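Local coordinates for isoform 2 of Dual oxidase maturation factor 1 (Homo sapiens, PDB 7D3F), which may be required for the maturation of the oxidase DUOX1 and its transport from the endoplasmic reticulum to the plasma membrane, at residues S92-S96 / Q118-E122; T85-A89 / L150-V154. One frame throughout, in Å; residues are numbered along the deposited sequence.

Interaction 1. Residues S92-S96 / Q118-E122. With NAG (2-acetamido-2-deoxy-beta-D-glucopyranose), chain S; MAN (alpha-D-mannopyranose), chain E.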
loop_
_atom_site.group_PDB
_atom_site.type_symbol
_atom_site.label_atom_id
_atom_site.label_comp_id
_atom_site.label_asym_id
_atom_site.label_seq_id
_atom_site.Cartn_x
_atom_site.Cartn_y
_atom_site.Cartn_z
ATOM N N SER B 92 -33.148 14.650 31.227
ATOM C CA SER B 92 -33.268 13.770 32.382
ATOM C C SER B 92 -34.061 12.505 32.083
ATOM O O SER B 92 -34.235 11.675 32.981
ATOM C CB SER B 92 -33.914 14.520 33.550
ATOM O OG SER B 92 -35.192 15.015 33.193
ATOM N N GLU B 93 -34.543 12.340 30.854
ATOM C CA GLU B 93 -35.314 11.156 30.506
ATOM C C GLU B 93 -34.410 9.932 30.406
ATOM O O GLU B 93 -33.273 10.015 29.932
ATOM C CB GLU B 93 -36.052 11.370 29.186
ATOM C CG GLU B 93 -37.139 12.427 29.244
ATOM C CD GLU B 93 -38.167 12.141 30.319
ATOM O OE1 GLU B 93 -38.432 13.039 31.145
ATOM O OE2 GLU B 93 -38.704 11.013 30.343
ATOM N N TRP B 94 -34.925 8.793 30.857
ATOM C CA TRP B 94 -34.218 7.525 30.791
ATOM C C TRP B 94 -34.833 6.632 29.723
ATOM O O TRP B 94 -36.017 6.749 29.393
ATOM C CB TRP B 94 -34.239 6.801 32.141
ATOM C CG TRP B 94 -33.241 7.324 33.126
ATOM C CD1 TRP B 94 -32.721 8.585 33.179
ATOM C CD2 TRP B 94 -32.629 6.592 34.195
ATOM N NE1 TRP B 94 -31.830 8.684 34.220
ATOM C CE2 TRP B 94 -31.756 7.475 34.858
ATOM C CE3 TRP B 94 -32.740 5.277 34.657
ATOM C CZ2 TRP B 94 -30.996 7.085 35.959
ATOM C CZ3 TRP B 94 -31.985 4.892 35.750
ATOM C CH2 TRP B 94 -31.124 5.793 36.389
ATOM N N ILE B 95 -34.013 5.736 29.182
ATOM C CA ILE B 95 -34.440 4.786 28.166
ATOM C C ILE B 95 -34.271 3.375 28.705
ATOM O O ILE B 95 -33.355 3.086 29.485
ATOM C CB ILE B 95 -33.654 4.951 26.846
ATOM C CG1 ILE B 95 -32.159 4.726 27.085
ATOM C CG2 ILE B 95 -33.909 6.319 26.242
ATOM C CD1 ILE B 95 -31.372 4.439 25.828
ATOM N N SER B 96 -35.171 2.492 28.281
ATOM C CA SER B 96 -35.059 1.063 28.527
ATOM C C SER B 96 -34.442 0.421 27.292
ATOM O O SER B 96 -35.014 0.496 26.199
ATOM C CB SER B 96 -36.425 0.448 28.830
ATOM O OG SER B 96 -36.345 -0.965 28.889
ATOM N N GLN B 118 -37.881 2.577 19.142
ATOM C CA GLN B 118 -38.392 3.946 19.092
ATOM C C GLN B 118 -38.746 4.384 20.509
ATOM O O GLN B 118 -39.831 4.079 21.014
ATOM C CB GLN B 118 -39.597 4.029 18.161
ATOM C CG GLN B 118 -39.282 3.721 16.704
ATOM C CD GLN B 118 -38.444 4.801 16.050
ATOM O OE1 GLN B 118 -38.573 5.982 16.374
ATOM N NE2 GLN B 118 -37.576 4.401 15.129
ATOM N N GLN B 119 -37.830 5.103 21.154
ATOM C CA GLN B 119 -38.048 5.672 22.479
ATOM C C GLN B 119 -37.675 7.147 22.468
ATOM O O GLN B 119 -36.688 7.536 21.838
ATOM C CB GLN B 119 -37.231 4.946 23.547
ATOM C CG GLN B 119 -37.765 3.587 23.924
ATOM C CD GLN B 119 -37.010 2.990 25.081
ATOM O OE1 GLN B 119 -36.836 3.630 26.118
ATOM N NE2 GLN B 119 -36.536 1.766 24.908
ATOM N N LEU B 120 -38.471 7.963 23.168
ATOM C CA LEU B 120 -38.259 9.410 23.258
ATOM C C LEU B 120 -38.169 10.063 21.878
ATOM O O LEU B 120 -37.387 10.995 21.679
ATOM C CB LEU B 120 -37.012 9.749 24.081
ATOM C CG LEU B 120 -36.952 9.150 25.482
ATOM C CD1 LEU B 120 -35.631 9.489 26.155
ATOM C CD2 LEU B 120 -38.132 9.652 26.290
ATOM N N ASN B 121 -38.953 9.571 20.913
ATOM C CA ASN B 121 -38.932 10.058 19.528
ATOM C C ASN B 121 -37.549 9.928 18.890
ATOM O O ASN B 121 -37.169 10.732 18.033
ATOM C CB ASN B 121 -39.434 11.502 19.431
ATOM C CG ASN B 121 -40.895 11.630 19.804
ATOM O OD1 ASN B 121 -41.274 12.468 20.622
ATOM N ND2 ASN B 121 -41.727 10.784 19.208
ATOM N N GLU B 122 -36.797 8.901 19.279
ATOM C CA GLU B 122 -35.468 8.665 18.737
ATOM C C GLU B 122 -35.299 7.185 18.420
ATOM O O GLU B 122 -35.936 6.325 19.033
ATOM C CB GLU B 122 -34.370 9.123 19.707
ATOM C CG GLU B 122 -34.506 10.569 20.163
ATOM C CD GLU B 122 -33.187 11.169 20.599
ATOM O OE1 GLU B 122 -32.134 10.669 20.155
ATOM O OE2 GLU B 122 -33.204 12.142 21.384
HETATM C C1 NAG S . -43.139 10.807 19.489
HETATM C C2 NAG S . -43.911 11.254 18.248
HETATM C C3 NAG S . -45.412 11.277 18.531
HETATM C C4 NAG S . -45.868 9.932 19.083
HETATM C C5 NAG S . -45.022 9.540 20.290
HETATM C C6 NAG S . -45.344 8.160 20.814
HETATM C C7 NAG S . -43.499 13.684 18.481
HETATM C C8 NAG S . -42.965 14.906 17.798
HETATM N N2 NAG S . -43.450 12.550 17.770
HETATM O O3 NAG S . -46.109 11.565 17.324
HETATM O O4 NAG S . -47.236 10.002 19.467
HETATM O O5 NAG S . -43.631 9.531 19.932
HETATM O O6 NAG S . -44.546 7.167 20.185
HETATM O O7 NAG S . -43.954 13.725 19.623
HETATM C C1 MAN E . -29.483 8.347 16.505
HETATM C C2 MAN E . -30.810 8.757 17.158
HETATM C C3 MAN E . -31.819 9.101 16.065
HETATM C C4 MAN E . -31.241 10.135 15.079
HETATM C C5 MAN E . -29.879 9.666 14.538
HETATM C C6 MAN E . -29.184 10.718 13.697
HETATM O O2 MAN E . -30.664 9.944 17.937
HETATM O O3 MAN E . -33.044 9.574 16.611
HETATM O O4 MAN E . -32.131 10.309 13.992
HETATM O O5 MAN E . -29.006 9.352 15.643
HETATM O O6 MAN E . -27.943 10.182 13.252
#
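Gln119 reaches across to Ser96 and meets its backbone N and O with the side-chain amide. Ser96 N donates to Gln119 OE1 at 3.0 Å. The N-H lies in the carbonyl plane and meets a lone pair, with a C=O...N angle of 120° and an N-H...O angle of 153°. On the other side of the amide, NE2 is hydrogen-bonded to Ser96 O, but the modelled separation is too short to be trusted. If that bond is real, the amide pairs with the backbone of Ser96 much as a peptide would. Gln119 gets there because CG is anti to the carbonyl carbon (chi1 -75°) and the chain runs extended beyond it. Gln119 OE1 also lies 3.4 Å from Ile95 CA. Pro116 O is a second acceptor for NE2, which helps fix which way round the amide lies. Ser96 OG is hydrogen-bonded to Thr115 OG1.

Apolar contacts centre on Leu120. Its CD1 touches Ile95 CG2 at 3.6 Å, the two side chains crossing at about a right angle. The same methyl lies 3.6 Å from Glu93 CB. Leu120 CD2 is 4.0 Å from Glu93 CB.

Two sugars meet residues 118-122 at separate places. Asn121 ND2 is joined to NAG C1 by a covalent bond of 1.4 Å. A mannose hydroxyl, MAN O2, donates to Glu122 OE1 at 2.8 Å. Glu122 OE2 has a weak, long ion pair with Lys88.

Paired bonds between Gln119 and Glu122, N to O in both directions, close the two-residue loop of a beta-hairpin. Leu120 and Asn121 both have positive phi, and the turn is close to type I'. This is a glycosylated hairpin tip, anchored by its glutamine to strand 94-103 of the predicted extracellular antiparallel sheet.

Interaction 2. Residues T85-A89 / L150-V154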
loop_
_atom_site.group_PDB
_atom_site.type_symbol
_atom_site.label_atom_id
_atom_site.label_comp_id
_atom_site.label_asym_id
_atom_site.label_seq_id
_atom_site.Cartn_x
_atom_site.Cartn_y
_atom_site.Cartn_z
ATOM N N THR B 85 -31.432 3.401 31.670
ATOM C CA THR B 85 -30.259 4.253 31.818
ATOM C C THR B 85 -30.508 5.612 31.180
ATOM O O THR B 85 -31.361 5.765 30.303
ATOM C CB THR B 85 -29.006 3.619 31.191
ATOM O OG1 THR B 85 -29.346 3.021 29.934
ATOM C CG2 THR B 85 -28.410 2.564 32.112
ATOM N N SER B 86 -29.742 6.602 31.635
ATOM C CA SER B 86 -29.770 7.917 31.009
ATOM C C SER B 86 -29.288 7.817 29.568
ATOM O O SER B 86 -28.375 7.048 29.254
ATOM C CB SER B 86 -28.899 8.899 31.794
ATOM O OG SER B 86 -27.555 8.454 31.853
ATOM N N TYR B 87 -29.909 8.599 28.686
ATOM C CA TYR B 87 -29.675 8.472 27.250
ATOM C C TYR B 87 -28.752 9.556 26.705
ATOM O O TYR B 87 -27.723 9.248 26.099
ATOM C CB TYR B 87 -31.013 8.488 26.502
ATOM C CG TYR B 87 -30.867 8.439 25.000
ATOM C CD1 TYR B 87 -30.202 7.388 24.384
ATOM C CD2 TYR B 87 -31.400 9.437 24.198
ATOM C CE1 TYR B 87 -30.066 7.334 23.012
ATOM C CE2 TYR B 87 -31.270 9.392 22.825
ATOM C CZ TYR B 87 -30.603 8.339 22.237
ATOM O OH TYR B 87 -30.470 8.287 20.868
ATOM N N LYS B 88 -29.094 10.825 26.914
ATOM C CA LYS B 88 -28.340 11.918 26.320
ATOM C C LYS B 88 -28.206 13.057 27.318
ATOM O O LYS B 88 -28.937 13.137 28.309
ATOM C CB LYS B 88 -29.001 12.425 25.031
ATOM C CG LYS B 88 -30.343 13.106 25.245
ATOM C CD LYS B 88 -30.866 13.700 23.948
ATOM C CE LYS B 88 -32.141 14.493 24.173
ATOM N NZ LYS B 88 -32.619 15.134 22.917
ATOM N N ALA B 89 -27.251 13.941 27.041
ATOM C CA ALA B 89 -27.033 15.105 27.880
ATOM C C ALA B 89 -28.156 16.121 27.692
ATOM O O ALA B 89 -28.885 16.108 26.696
ATOM C CB ALA B 89 -25.684 15.749 27.565
ATOM N N LEU B 150 -22.119 10.812 21.663
ATOM C CA LEU B 150 -22.721 9.491 21.725
ATOM C C LEU B 150 -23.524 9.329 23.015
ATOM O O LEU B 150 -23.272 10.020 24.004
ATOM C CB LEU B 150 -21.642 8.413 21.625
ATOM C CG LEU B 150 -21.039 8.223 20.234
ATOM C CD1 LEU B 150 -20.089 7.037 20.215
ATOM C CD2 LEU B 150 -22.142 8.047 19.204
ATOM N N PRO B 151 -24.512 8.433 23.018
ATOM C CA PRO B 151 -25.342 8.256 24.215
ATOM C C PRO B 151 -24.523 7.811 25.417
ATOM O O PRO B 151 -23.426 7.261 25.293
ATOM C CB PRO B 151 -26.354 7.181 23.796
ATOM C CG PRO B 151 -25.753 6.524 22.593
ATOM C CD PRO B 151 -24.980 7.597 21.900
ATOM N N ASP B 152 -25.080 8.070 26.603
ATOM C CA ASP B 152 -24.336 7.863 27.844
ATOM C C ASP B 152 -23.858 6.429 28.043
ATOM O O ASP B 152 -22.695 6.247 28.443
ATOM C CB ASP B 152 -25.178 8.334 29.035
ATOM C CG ASP B 152 -25.575 9.794 28.927
ATOM O OD1 ASP B 152 -26.791 10.082 28.921
ATOM O OD2 ASP B 152 -24.672 10.652 28.836
ATOM N N PRO B 153 -24.672 5.382 27.836
ATOM C CA PRO B 153 -24.132 4.019 28.005
ATOM C C PRO B 153 -22.958 3.714 27.089
ATOM O O PRO B 153 -21.992 3.062 27.514
ATOM C CB PRO B 153 -25.340 3.125 27.694
ATOM C CG PRO B 153 -26.522 3.979 27.972
ATOM C CD PRO B 153 -26.119 5.356 27.548
ATOM N N VAL B 154 -23.011 4.180 25.839
ATOM C CA VAL B 154 -21.922 3.928 24.900
ATOM C C VAL B 154 -20.650 4.621 25.370
ATOM O O VAL B 154 -19.562 4.033 25.364
ATOM C CB VAL B 154 -22.320 4.377 23.482
ATOM C CG1 VAL B 154 -21.155 4.198 22.523
ATOM C CG2 VAL B 154 -23.536 3.598 23.005
#
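Ser86 holds OG between its backbone N and carbonyl carbon (chi1 59°), while Asp152 places CG anti to its own carbonyl carbon (chi1 -58°). The two polar ends therefore face each other, and Ser86 OG makes a weak hydrogen bond to Asp152 OD1 at 3.4 Å. The motif is the start of a helix set against the end of a sheet strand: Pro151 is the N-cap of helix 152-160, and strand 77-86 runs out into the loop that begins at Tyr87.

The main bond is made by backbone atoms. Asp152 N donates to Tyr87 O at 2.9 Å, with an N-H...O angle of 161°. The donor stands above the carbonyl plane, 37° out of it. This N-H belongs to the first turn of the helix, where no carbonyl of the helix itself accepts it, so the loop supplies the acceptor. Outside the two segments, Asp152 OD2 has a weak, long ion pair with a basic side chain of another protein chain.

Both prolines pack against residues 85-87. Pro151 CB sits 3.8 Å from Tyr87 CE1, approaching the ring obliquely. The hydroxyl of Tyr87 bonds Tyr126 on strand 122-131. Leu112 of strand 107-114 touches both prolines, and Ile99 of strand 94-103 touches Pro153. The helix start is thus packed on the sheet as well as on the loop. The ring of Pro153 crosses Thr85 at a slant: its CG is 3.6 Å from Thr85 OG1, and its CD is 3.3 Å from Ser86 O.

The two contacts lie about 10 Å apart, centre to centre. Both reach the same antiparallel sheet, predicted to be extracellular, and interaction 1 is nested within the loop closed by interaction 2. They meet where strands 77-86 and 94-103 pair: Ile95 N probably bonds Thr85 O at 2.9 Å. A second join runs through side chains, with a probable hydrogen bond between Tyr87 OH and Glu122 OE1. Interaction 1 is at the surface. It ties a hairpin tip to a strand by a side-chain amide and carries sugars. Interaction 2 is buried. It seats a helix start on a strand end through a backbone bond and proline packing.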